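Local coordinates for protein beta-xylosidase (Uncultured organism, PDB 4MLG) that probably hydrolyses beta-1,4-xylosidic bonds to release xylose, as a calcium-containing, five-bladed beta-propeller glycosidase of family 43, at residues A[187-191]-A[192-196]; A[228-232]-A[233-237]; A[277-281]-A[282-286]; A[295-298]-A[299-302]. All blocks are in the same frame, centred on the assembly; numbering follows the deposited sequence.

Interaction 1. Residues A[187-191]-A[192-196]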
loop_
_atom_site.group_PDB
_atom_site.type_symbol
_atom_site.label_atom_id
_atom_site.label_comp_id
_atom_site.label_asym_id
_atom_site.label_seq_id
_atom_site.Cartn_x
_atom_site.Cartn_y
_atom_site.Cartn_z
ATOM N N ARG A 187 -15.164 -3.619 11.465
ATOM C CA ARG A 187 -15.062 -4.136 12.822
ATOM C C ARG A 187 -13.641 -4.611 13.107
ATOM O O ARG A 187 -13.039 -5.319 12.300
ATOM C CB ARG A 187 -16.062 -5.274 13.046
ATOM C CG ARG A 187 -16.050 -5.846 14.458
ATOM C CD ARG A 187 -17.121 -6.914 14.650
ATOM N NE ARG A 187 -16.931 -8.060 13.764
ATOM C CZ ARG A 187 -16.214 -9.136 14.075
ATOM N NH1 ARG A 187 -15.611 -9.217 15.254
ATOM N NH2 ARG A 187 -16.097 -10.131 13.207
ATOM N N LEU A 188 -13.106 -4.207 14.254
ATOM C CA LEU A 188 -11.774 -4.625 14.669
ATOM C C LEU A 188 -11.848 -5.916 15.475
ATOM O O LEU A 188 -12.791 -6.122 16.241
ATOM C CB LEU A 188 -11.107 -3.531 15.504
ATOM C CG LEU A 188 -10.780 -2.220 14.791
ATOM C CD1 LEU A 188 -10.394 -1.150 15.797
ATOM C CD2 LEU A 188 -9.664 -2.433 13.781
ATOM N N ARG A 189 -10.859 -6.785 15.301
ATOM C CA ARG A 189 -10.784 -8.003 16.100
ATOM C C ARG A 189 -10.294 -7.664 17.507
ATOM O O ARG A 189 -9.861 -6.541 17.761
ATOM C CB ARG A 189 -9.894 -9.053 15.431
ATOM C CG ARG A 189 -8.472 -8.603 15.165
ATOM C CD ARG A 189 -7.656 -9.710 14.509
ATOM N NE ARG A 189 -6.223 -9.528 14.718
ATOM C CZ ARG A 189 -5.276 -10.189 14.058
ATOM N NH1 ARG A 189 -5.607 -11.076 13.129
ATOM N NH2 ARG A 189 -3.998 -9.955 14.321
ATOM N N GLU A 190 -10.358 -8.635 18.411
ATOM C CA GLU A 190 -10.183 -8.368 19.839
ATOM C C GLU A 190 -8.808 -7.823 20.239
ATOM O O GLU A 190 -8.706 -7.019 21.166
ATOM C CB GLU A 190 -10.533 -9.606 20.668
ATOM C CG GLU A 190 -10.822 -9.298 22.131
ATOM C CD GLU A 190 -11.583 -10.412 22.822
ATOM O OE1 GLU A 190 -11.627 -11.534 22.275
ATOM O OE2 GLU A 190 -12.144 -10.164 23.911
ATOM N N ASP A 191 -7.755 -8.249 19.549
ATOM C CA ASP A 191 -6.411 -7.783 19.885
ATOM C C ASP A 191 -6.157 -6.365 19.371
ATOM O O ASP A 191 -5.111 -5.774 19.642
ATOM C CB ASP A 191 -5.337 -8.758 19.387
ATOM C CG ASP A 191 -5.214 -8.778 17.875
ATOM O OD1 ASP A 191 -6.164 -8.354 17.190
ATOM O OD2 ASP A 191 -4.164 -9.228 17.370
ATOM N N MET A 192 -7.123 -5.841 18.620
ATOM C CA MET A 192 -7.117 -4.452 18.159
ATOM C C MET A 192 -5.928 -4.100 17.269
ATOM O O MET A 192 -5.549 -2.934 17.166
ATOM C CB MET A 192 -7.187 -3.491 19.352
ATOM C CG MET A 192 -8.414 -3.683 20.228
ATOM S SD MET A 192 -9.946 -3.214 19.404
ATOM C CE MET A 192 -9.857 -1.428 19.501
ATOM N N LEU A 193 -5.348 -5.104 16.618
ATOM C CA LEU A 193 -4.190 -4.883 15.759
ATOM C C LEU A 193 -4.553 -4.972 14.280
ATOM O O LEU A 193 -3.870 -4.399 13.430
ATOM C CB LEU A 193 -3.080 -5.882 16.084
ATOM C CG LEU A 193 -2.552 -5.870 17.519
ATOM C CD1 LEU A 193 -1.402 -6.853 17.675
ATOM C CD2 LEU A 193 -2.124 -4.467 17.925
ATOM N N GLU A 194 -5.622 -5.701 13.975
ATOM C CA GLU A 194 -6.047 -5.887 12.591
ATOM C C GLU A 194 -7.559 -5.793 12.446
ATOM O O GLU A 194 -8.288 -5.782 13.439
ATOM C CB GLU A 194 -5.568 -7.241 12.055
ATOM C CG GLU A 194 -4.057 -7.406 11.996
ATOM C CD GLU A 194 -3.398 -6.487 10.984
ATOM O OE1 GLU A 194 -4.107 -5.956 10.103
ATOM O OE2 GLU A 194 -2.167 -6.298 11.068
ATOM N N PHE A 195 -8.021 -5.725 11.201
ATOM C CA PHE A 195 -9.449 -5.742 10.908
ATOM C C PHE A 195 -9.989 -7.152 11.113
ATOM O O PHE A 195 -9.281 -8.132 10.885
ATOM C CB PHE A 195 -9.711 -5.291 9.468
ATOM C CG PHE A 195 -9.344 -3.858 9.196
ATOM C CD1 PHE A 195 -9.204 -2.948 10.236
ATOM C CD2 PHE A 195 -9.146 -3.417 7.897
ATOM C CE1 PHE A 195 -8.865 -1.624 9.983
ATOM C CE2 PHE A 195 -8.809 -2.097 7.637
ATOM C CZ PHE A 195 -8.668 -1.201 8.680
ATOM N N ALA A 196 -11.238 -7.256 11.551
ATOM C CA ALA A 196 -11.871 -8.558 11.738
ATOM C C ALA A 196 -12.633 -8.965 10.483
ATOM O O ALA A 196 -12.976 -10.133 10.299
ATOM C CB ALA A 196 -12.802 -8.530 12.940
#

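Interaction 2. Residues A[228-232]-A[233-237]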
loop_
_atom_site.group_PDB
_atom_site.type_symbol
_atom_site.label_atom_id
_atom_site.label_comp_id
_atom_site.label_asym_id
_atom_site.label_seq_id
_atom_site.Cartn_x
_atom_site.Cartn_y
_atom_site.Cartn_z
ATOM N N HIS A 228 -21.098 8.819 18.091
ATOM C CA HIS A 228 -21.440 8.769 19.509
ATOM C C HIS A 228 -22.878 8.304 19.730
ATOM O O HIS A 228 -23.630 8.102 18.777
ATOM C CB HIS A 228 -21.170 10.110 20.203
ATOM C CG HIS A 228 -22.203 11.160 19.932
ATOM N ND1 HIS A 228 -22.058 12.111 18.944
ATOM C CD2 HIS A 228 -23.386 11.424 20.535
ATOM C CE1 HIS A 228 -23.111 12.909 18.946
ATOM N NE2 HIS A 228 -23.933 12.512 19.900
ATOM N N TYR A 229 -23.251 8.137 20.995
ATOM C CA TYR A 229 -24.528 7.525 21.340
ATOM C C TYR A 229 -25.260 8.342 22.400
ATOM O O TYR A 229 -24.732 8.578 23.487
ATOM C CB TYR A 229 -24.286 6.102 21.843
ATOM C CG TYR A 229 -25.518 5.231 21.918
ATOM C CD1 TYR A 229 -26.070 4.674 20.771
ATOM C CD2 TYR A 229 -26.113 4.941 23.138
ATOM C CE1 TYR A 229 -27.190 3.868 20.837
ATOM C CE2 TYR A 229 -27.233 4.136 23.213
ATOM C CZ TYR A 229 -27.767 3.602 22.061
ATOM O OH TYR A 229 -28.881 2.798 22.133
ATOM N N TYR A 230 -26.476 8.771 22.076
ATOM C CA TYR A 230 -27.274 9.579 22.993
ATOM C C TYR A 230 -28.758 9.237 22.918
ATOM O O TYR A 230 -29.347 9.213 21.835
ATOM C CB TYR A 230 -27.059 11.072 22.720
ATOM C CG TYR A 230 -28.107 11.973 23.342
ATOM C CD1 TYR A 230 -28.053 12.309 24.688
ATOM C CD2 TYR A 230 -29.143 12.494 22.576
ATOM C CE1 TYR A 230 -29.009 13.133 25.258
ATOM C CE2 TYR A 230 -30.101 13.317 23.135
ATOM C CZ TYR A 230 -30.029 13.634 24.475
ATOM O OH TYR A 230 -30.983 14.456 25.033
ATOM N N ASN A 231 -29.347 8.977 24.082
ATOM C CA ASN A 231 -30.775 8.697 24.205
ATOM C C ASN A 231 -31.248 7.541 23.325
ATOM O O ASN A 231 -32.295 7.624 22.683
ATOM C CB ASN A 231 -31.596 9.958 23.917
ATOM C CG ASN A 231 -32.919 9.975 24.657
ATOM O OD1 ASN A 231 -33.401 8.938 25.116
ATOM N ND2 ASN A 231 -33.515 11.155 24.778
ATOM N N GLY A 232 -30.467 6.467 23.299
ATOM C CA GLY A 232 -30.812 5.287 22.529
ATOM C C GLY A 232 -30.758 5.497 21.028
ATOM O O GLY A 232 -31.489 4.851 20.279
ATOM N N LYS A 233 -29.888 6.397 20.582
ATOM C CA LYS A 233 -29.772 6.695 19.160
ATOM C C LYS A 233 -28.316 6.933 18.760
ATOM O O LYS A 233 -27.528 7.462 19.544
ATOM C CB LYS A 233 -30.629 7.911 18.801
ATOM C CG LYS A 233 -31.088 7.947 17.353
ATOM C CD LYS A 233 -31.852 9.225 17.046
ATOM C CE LYS A 233 -33.023 9.418 17.996
ATOM N NZ LYS A 233 -33.748 10.693 17.734
ATOM N N TYR A 234 -27.963 6.534 17.542
ATOM C CA TYR A 234 -26.612 6.739 17.029
ATOM C C TYR A 234 -26.482 8.089 16.331
ATOM O O TYR A 234 -27.415 8.552 15.674
ATOM C CB TYR A 234 -26.220 5.617 16.062
ATOM C CG TYR A 234 -25.895 4.301 16.730
ATOM C CD1 TYR A 234 -24.581 3.952 17.013
ATOM C CD2 TYR A 234 -26.899 3.404 17.071
ATOM C CE1 TYR A 234 -24.276 2.747 17.620
ATOM C CE2 TYR A 234 -26.604 2.198 17.679
ATOM C CZ TYR A 234 -25.291 1.874 17.951
ATOM O OH TYR A 234 -24.990 0.675 18.555
ATOM N N TYR A 235 -25.321 8.717 16.476
ATOM C CA TYR A 235 -25.064 9.997 15.830
ATOM C C TYR A 235 -23.742 9.970 15.073
ATOM O O TYR A 235 -22.672 10.017 15.678
ATOM C CB TYR A 235 -25.045 11.130 16.859
ATOM C CG TYR A 235 -26.392 11.455 17.467
ATOM C CD1 TYR A 235 -27.206 12.436 16.914
ATOM C CD2 TYR A 235 -26.846 10.789 18.598
ATOM C CE1 TYR A 235 -28.437 12.740 17.468
ATOM C CE2 TYR A 235 -28.075 11.085 19.158
ATOM C CZ TYR A 235 -28.865 12.060 18.589
ATOM O OH TYR A 235 -30.089 12.356 19.146
ATOM N N PHE A 236 -23.819 9.893 13.749
ATOM C CA PHE A 236 -22.623 9.949 12.922
ATOM C C PHE A 236 -22.412 11.361 12.393
ATOM O O PHE A 236 -23.129 11.815 11.499
ATOM C CB PHE A 236 -22.714 8.959 11.760
ATOM C CG PHE A 236 -21.518 8.981 10.851
ATOM C CD1 PHE A 236 -20.345 8.336 11.213
ATOM C CD2 PHE A 236 -21.563 9.651 9.638
ATOM C CE1 PHE A 236 -19.238 8.356 10.381
ATOM C CE2 PHE A 236 -20.461 9.676 8.800
ATOM C CZ PHE A 236 -19.296 9.026 9.171
ATOM N N SER A 237 -21.430 12.055 12.955
ATOM C CA SER A 237 -21.107 13.407 12.521
ATOM C C SER A 237 -19.840 13.409 11.671
ATOM O O SER A 237 -19.039 12.473 11.733
ATOM C CB SER A 237 -20.957 14.336 13.725
ATOM O OG SER A 237 -19.985 13.847 14.632
#

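Interaction 3. Residues A[277-281]-A[282-286]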
loop_
_atom_site.group_PDB
_atom_site.type_symbol
_atom_site.label_atom_id
_atom_site.label_comp_id
_atom_site.label_asym_id
_atom_site.label_seq_id
_atom_site.Cartn_x
_atom_site.Cartn_y
_atom_site.Cartn_z
ATOM N N ILE A 277 -17.310 14.665 19.597
ATOM C CA ILE A 277 -18.379 14.886 20.566
ATOM C C ILE A 277 -18.297 13.896 21.727
ATOM O O ILE A 277 -18.177 12.689 21.517
ATOM C CB ILE A 277 -19.763 14.780 19.899
ATOM C CG1 ILE A 277 -19.831 15.698 18.676
ATOM C CG2 ILE A 277 -20.862 15.117 20.892
ATOM C CD1 ILE A 277 -21.152 15.656 17.951
ATOM N N VAL A 278 -18.366 14.415 22.950
ATOM C CA VAL A 278 -18.231 13.584 24.141
ATOM C C VAL A 278 -18.975 14.207 25.323
ATOM O O VAL A 278 -19.078 15.430 25.427
ATOM C CB VAL A 278 -16.739 13.368 24.499
ATOM C CG1 VAL A 278 -16.085 14.684 24.894
ATOM C CG2 VAL A 278 -16.584 12.333 25.603
ATOM N N GLU A 279 -19.511 13.363 26.198
ATOM C CA GLU A 279 -20.190 13.831 27.401
ATOM C C GLU A 279 -19.228 13.836 28.583
ATOM O O GLU A 279 -18.539 12.848 28.835
ATOM C CB GLU A 279 -21.396 12.941 27.715
ATOM C CG GLU A 279 -22.182 13.367 28.949
ATOM C CD GLU A 279 -23.319 12.415 29.276
ATOM O OE1 GLU A 279 -23.251 11.240 28.857
ATOM O OE2 GLU A 279 -24.281 12.840 29.952
ATOM N N PHE A 280 -19.180 14.953 29.303
ATOM C CA PHE A 280 -18.324 15.062 30.478
ATOM C C PHE A 280 -19.029 15.820 31.598
ATOM O O PHE A 280 -19.416 16.977 31.432
ATOM C CB PHE A 280 -16.997 15.738 30.117
ATOM C CG PHE A 280 -15.956 15.650 31.198
ATOM C CD1 PHE A 280 -15.214 14.491 31.371
ATOM C CD2 PHE A 280 -15.713 16.726 32.037
ATOM C CE1 PHE A 280 -14.253 14.406 32.363
ATOM C CE2 PHE A 280 -14.752 16.647 33.030
ATOM C CZ PHE A 280 -14.021 15.485 33.194
ATOM N N LYS A 281 -19.195 15.147 32.735
ATOM C CA LYS A 281 -19.865 15.711 33.907
ATOM C C LYS A 281 -21.285 16.203 33.624
ATOM O O LYS A 281 -21.664 17.298 34.038
ATOM C CB LYS A 281 -19.024 16.822 34.542
ATOM C CG LYS A 281 -17.730 16.333 35.170
ATOM C CD LYS A 281 -16.971 17.469 35.835
ATOM C CE LYS A 281 -15.739 16.956 36.563
ATOM N NZ LYS A 281 -14.954 18.063 37.179
ATOM N N GLY A 282 -22.063 15.388 32.918
ATOM C CA GLY A 282 -23.467 15.682 32.685
ATOM C C GLY A 282 -23.741 16.606 31.514
ATOM O O GLY A 282 -24.897 16.817 31.143
ATOM N N LYS A 283 -22.684 17.161 30.930
ATOM C CA LYS A 283 -22.834 18.080 29.805
ATOM C C LYS A 283 -22.073 17.600 28.574
ATOM O O LYS A 283 -21.014 16.983 28.687
ATOM C CB LYS A 283 -22.368 19.484 30.190
ATOM C CG LYS A 283 -23.099 20.071 31.380
ATOM C CD LYS A 283 -22.583 21.457 31.715
ATOM C CE LYS A 283 -23.303 22.024 32.928
ATOM N NZ LYS A 283 -22.810 23.382 33.288
ATOM N N TRP A 284 -22.621 17.888 27.398
ATOM C CA TRP A 284 -21.982 17.514 26.144
ATOM C C TRP A 284 -21.147 18.666 25.596
ATOM O O TRP A 284 -21.509 19.834 25.751
ATOM C CB TRP A 284 -23.030 17.079 25.118
ATOM C CG TRP A 284 -23.680 15.767 25.444
ATOM C CD1 TRP A 284 -24.716 15.556 26.308
ATOM C CD2 TRP A 284 -23.338 14.483 24.907
ATOM N NE1 TRP A 284 -25.038 14.221 26.344
ATOM C CE2 TRP A 284 -24.208 13.541 25.493
ATOM C CE3 TRP A 284 -22.381 14.039 23.990
ATOM C CZ2 TRP A 284 -24.149 12.180 25.189
ATOM C CZ3 TRP A 284 -22.324 12.689 23.690
ATOM C CH2 TRP A 284 -23.201 11.776 24.288
ATOM N N TYR A 285 -20.029 18.333 24.959
ATOM C CA TYR A 285 -19.126 19.343 24.418
ATOM C C TYR A 285 -18.732 19.036 22.976
ATOM O O TYR A 285 -18.581 17.874 22.598
ATOM C CB TYR A 285 -17.873 19.463 25.289
ATOM C CG TYR A 285 -18.158 19.891 26.710
ATOM C CD1 TYR A 285 -18.207 21.237 27.052
ATOM C CD2 TYR A 285 -18.382 18.953 27.709
ATOM C CE1 TYR A 285 -18.471 21.635 28.350
ATOM C CE2 TYR A 285 -18.647 19.340 29.008
ATOM C CZ TYR A 285 -18.690 20.683 29.324
ATOM O OH TYR A 285 -18.952 21.077 30.616
ATOM N N LEU A 286 -18.571 20.085 22.176
ATOM C CA LEU A 286 -18.108 19.933 20.803
ATOM C C LEU A 286 -16.695 20.485 20.663
ATOM O O LEU A 286 -16.508 21.671 20.390
ATOM C CB LEU A 286 -19.045 20.651 19.829
ATOM C CG LEU A 286 -18.666 20.584 18.345
ATOM C CD1 LEU A 286 -18.810 19.166 17.816
ATOM C CD2 LEU A 286 -19.491 21.562 17.520
HETATM O O HOH W 1 -17.938 19.270 32.582
#

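Interaction 4. Residues A[295-298]-A[299-302]. With SO4 (sulfate ion), chain N.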
loop_
_atom_site.group_PDB
_atom_site.type_symbol
_atom_site.label_atom_id
_atom_site.label_comp_id
_atom_site.label_asym_id
_atom_site.label_seq_id
_atom_site.Cartn_x
_atom_site.Cartn_y
_atom_site.Cartn_z
ATOM N N LYS A 295 -4.552 33.976 12.748
ATOM C CA LYS A 295 -5.060 35.021 11.862
ATOM C C LYS A 295 -5.389 34.533 10.448
ATOM O O LYS A 295 -5.020 35.169 9.461
ATOM C CB LYS A 295 -4.097 36.214 11.816
ATOM C CG LYS A 295 -3.925 36.924 13.154
ATOM C CD LYS A 295 -2.971 38.105 13.039
ATOM C CE LYS A 295 -2.879 38.879 14.347
ATOM N NZ LYS A 295 -2.426 38.021 15.477
ATOM N N GLY A 296 -6.084 33.403 10.357
ATOM C CA GLY A 296 -6.611 32.938 9.086
ATOM C C GLY A 296 -5.798 31.875 8.372
ATOM O O GLY A 296 -6.206 31.383 7.319
ATOM N N LYS A 297 -4.649 31.516 8.934
ATOM C CA LYS A 297 -3.789 30.510 8.321
ATOM C C LYS A 297 -4.354 29.101 8.497
ATOM O O LYS A 297 -4.358 28.559 9.601
ATOM C CB LYS A 297 -2.369 30.600 8.885
ATOM C CG LYS A 297 -1.697 31.942 8.637
ATOM C CD LYS A 297 -0.282 31.978 9.193
ATOM C CE LYS A 297 0.359 33.340 8.964
ATOM N NZ LYS A 297 1.741 33.414 9.511
ATOM N N THR A 298 -4.821 28.523 7.393
ATOM C CA THR A 298 -5.473 27.213 7.388
ATOM C C THR A 298 -4.656 26.106 8.058
ATOM O O THR A 298 -5.184 25.332 8.857
ATOM C CB THR A 298 -5.818 26.780 5.948
ATOM O OG1 THR A 298 -6.731 27.721 5.370
ATOM C CG2 THR A 298 -6.444 25.394 5.933
ATOM N N TRP A 299 -3.368 26.041 7.735
ATOM C CA TRP A 299 -2.506 24.969 8.229
ATOM C C TRP A 299 -2.062 25.185 9.675
ATOM O O TRP A 299 -1.318 24.375 10.229
ATOM C CB TRP A 299 -1.289 24.796 7.316
ATOM C CG TRP A 299 -0.476 26.042 7.160
ATOM C CD1 TRP A 299 0.671 26.358 7.825
ATOM C CD2 TRP A 299 -0.751 27.142 6.285
ATOM N NE1 TRP A 299 1.130 27.588 7.417
ATOM C CE2 TRP A 299 0.274 28.090 6.473
ATOM C CE3 TRP A 299 -1.763 27.417 5.360
ATOM C CZ2 TRP A 299 0.316 29.292 5.770
ATOM C CZ3 TRP A 299 -1.721 28.612 4.665
ATOM C CH2 TRP A 299 -0.688 29.534 4.873
ATOM N N LEU A 300 -2.519 26.276 10.281
ATOM C CA LEU A 300 -2.225 26.559 11.682
ATOM C C LEU A 300 -3.527 26.710 12.462
ATOM O O LEU A 300 -4.165 27.761 12.426
ATOM C CB LEU A 300 -1.382 27.826 11.814
ATOM C CG LEU A 300 -0.012 27.823 11.135
ATOM C CD1 LEU A 300 0.701 29.143 11.375
ATOM C CD2 LEU A 300 0.827 26.661 11.634
ATOM N N ARG A 301 -3.911 25.653 13.170
ATOM C CA ARG A 301 -5.213 25.603 13.820
ATOM C C ARG A 301 -5.100 25.512 15.338
ATOM O O ARG A 301 -4.202 24.860 15.865
ATOM C CB ARG A 301 -6.011 24.418 13.274
ATOM C CG ARG A 301 -6.242 24.480 11.772
ATOM C CD ARG A 301 -6.553 23.115 11.178
ATOM N NE ARG A 301 -5.379 22.245 11.147
ATOM C CZ ARG A 301 -5.368 21.022 10.626
ATOM N NH1 ARG A 301 -6.469 20.517 10.085
ATOM N NH2 ARG A 301 -4.255 20.302 10.643
ATOM N N SER A 302 -6.019 26.174 16.034
ATOM C CA SER A 302 -6.043 26.154 17.491
ATOM C C SER A 302 -7.328 25.495 17.973
ATOM O O SER A 302 -8.421 25.900 17.582
ATOM C CB SER A 302 -5.944 27.575 18.045
ATOM O OG SER A 302 -4.812 28.248 17.521
HETATM S S SO4 N . -7.086 16.597 8.225
HETATM O O1 SO4 N . -6.167 17.214 9.176
HETATM O O2 SO4 N . -8.426 16.544 8.801
HETATM O O3 SO4 N . -7.112 17.384 6.994
HETATM O O4 SO4 N . -6.637 15.239 7.935
#

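Interaction 1. Residues A[187-191]-A[192-196]
With CG set between its own backbone N and carbonyl carbon (chi1 58°) and the chain running straight on to NE, R189 is laid alongside E194. D191 has a like first torsion (chi1 69°), which brings its carboxylate round to the guanidinium. CB of E194 lies over the centre of one guanidinium face, 3.6 Å from CZ of R189, while the E194 carboxylate is turned almost perpendicular to that plane and pairs instead with K130. Within a salt bridge, NE of R189 donates to OD1 of D191 at 2.7 Å, on the syn side, and OD1 takes a weak bond from the L193 amide. Alanine in place of D191 would probably leave R189 without this counter-charge and free to swing off E194. Elsewhere in the loop, CD2 of L188 meets the ring edge of F195 at CD1, 3.6 Å away, and CD1 of L188 touches CE of M192 at 3.8 Å. M192 N bonds to R189 O at 3.0 Å, and A196 N to R187 O at 2.7 Å. This is a type I turn from R189 to M192 within a loop folded back on strand 184-188, joined by one bridge, L188 with F195, in a beta-propeller.

Interaction 2. Residues A[228-232]-A[233-237]
H228 and Y235 form the closely packed end of this tyrosine-rich hairpin, where CB of Y235 sits over one face of the imidazole, 3.6 Å from the ring centroid, in a CH-pi contact. The two rings are almost parallel, their planes 6° apart, yet offset so much that little of one covers the other; the ring of Y235 extends past the imidazole toward Y230, whose CB is 3.7 Å from CE2 of Y235. Their backbones make a hydrogen-bonded antiparallel pair, with Y235 N to H228 O at 2.9 Å and H228 N to Y235 O at 3.1 Å. On the other face of the sheet Y229 and Y234 meet as a T-shaped pair: the CD1-CE1 edge of Y229 points at the face of Y234, with CD1 over the ring centre and CE1 3.6 Å from CE2 of Y234. CG of Y229 is anti to its backbone N (chi1 -166°), which sends the ring across the strand to this neighbour and also lays one of its faces near K233 N. Toward the turn the grip slackens. Y230 N still bonds to K233 O at 3.0 Å, but the return bond from K233 N is weak, and N231 and G232 lie exposed, while the K233 side chain runs off from the turn. Three phenolic oxygens bond outside the hairpin, Y234 to D142, Y229 to K143 and Y235 to G314 O. Strand 223-230 is outermost in its sheet within this chain, strand 233-239 is flanked on its other side by strand 246-251, and H228 packs against I277 of strand 276-280.

Interaction 3. Residues A[277-281]-A[282-286]
The hairpin of strands 276-280 and 283-290 closes through a type I' turn from F280 to K283, and its cross-strand pair E279 with W284 carries the main side-chain contact. K281 and G282 occupy the turn corners with the positive phi that this turn type needs. E279 and W284 face each other in a non-hydrogen-bonded position. CB of E279 sits over the indole, 3.6 Å from the centroid of the six-membered ring and only 11° off its normal, a CH-pi contact. With CG anti to the backbone N (chi1 -179°) and the chain extended, the carboxylate lies along the NE1-CE2-CZ2 side, nearly parallel to the indole, at 14°, its CD 3.8 Å from NE1 of W284. I277 crosses that tryptophan side chain at about a right angle, CG2 being 3.6 Å from CE3 of W284, and its other branch touches L286, CG1 to CD1 at 3.7 Å. Y285 lies on the other face of the sheet, where the edge of its ring at CE2 comes to 3.5 Å from F280 O. That carbonyl accepts a hydrogen bond from a water at 3.0 Å, and the same water lies 2.9 Å from OH of Y285, which has a further weak bond to E60. Near the turn F280 N donates to K283 O at 2.8 Å. Y310 meets W284 edge-to-face, and K281 NZ bonds to D57 O. Thus the CB methylene of E279 covers the six-membered ring while the carboxylate of this exposed residue lies flat along the indole without a hydrogen bond to NE1, and the water gives F280 O a partner beyond the weak bond from K283 N.

Interaction 4. Residues A[295-298]-A[299-302]
W299 receives K297 over one face of its indole, where CB of K297 lies 4.3 Å above the plane and offset toward the rim. W299 has its CG between the backbone N and carbonyl carbon (chi1 57°), which folds the ring back over the preceding residues. The second flat group, the guanidinium of R301, is met at its edge and in its plane by sulfate O1, which takes a weak but nearly straight bond from NH1 of R301 at 3.4 Å. The T298 carbonyl oxygen lies obliquely to this group and comes nearest to CG of R301. K297 runs extended alongside L300, the two pointing the same way, with CD of K297 3.7 Å from CD1 of L300. A type I turn from K297 to L300 holds the bend, L300 N bonding to K297 O at 3.0 Å. A leucine at R301 would probably leave D32 without its positive mate and the sulfate without this donor. The buried guanidinium is thus fixed chiefly by the salt bridge from NE to D32, while NH1 makes weak further bonds to T272 and to the sulfate, an ion probably from the crystallisation liquor.

Interactions 2 and 3 are two hairpins packed directly together, their centres 13 Å apart: CD2 of H228 meets CZ3 of W284 at 3.6 Å, and Y229 O lies 3.6 Å from CH2 of W284. Interaction 1 reaches the same sheet as interaction 2, but their nearest atoms are about 12 Å apart. Interaction 4 lies across the chain's centre from interaction 1, with 35 Å between the contact centres. The calcium ion, bound by D85 and H274, probably lies near the propeller axis, where family 43 enzymes have their active site: the side chains of I277 and R301 are each about 10 Å from it, H228 about 12 Å and L188 about 14 Å. The sulfate belongs to interaction 4.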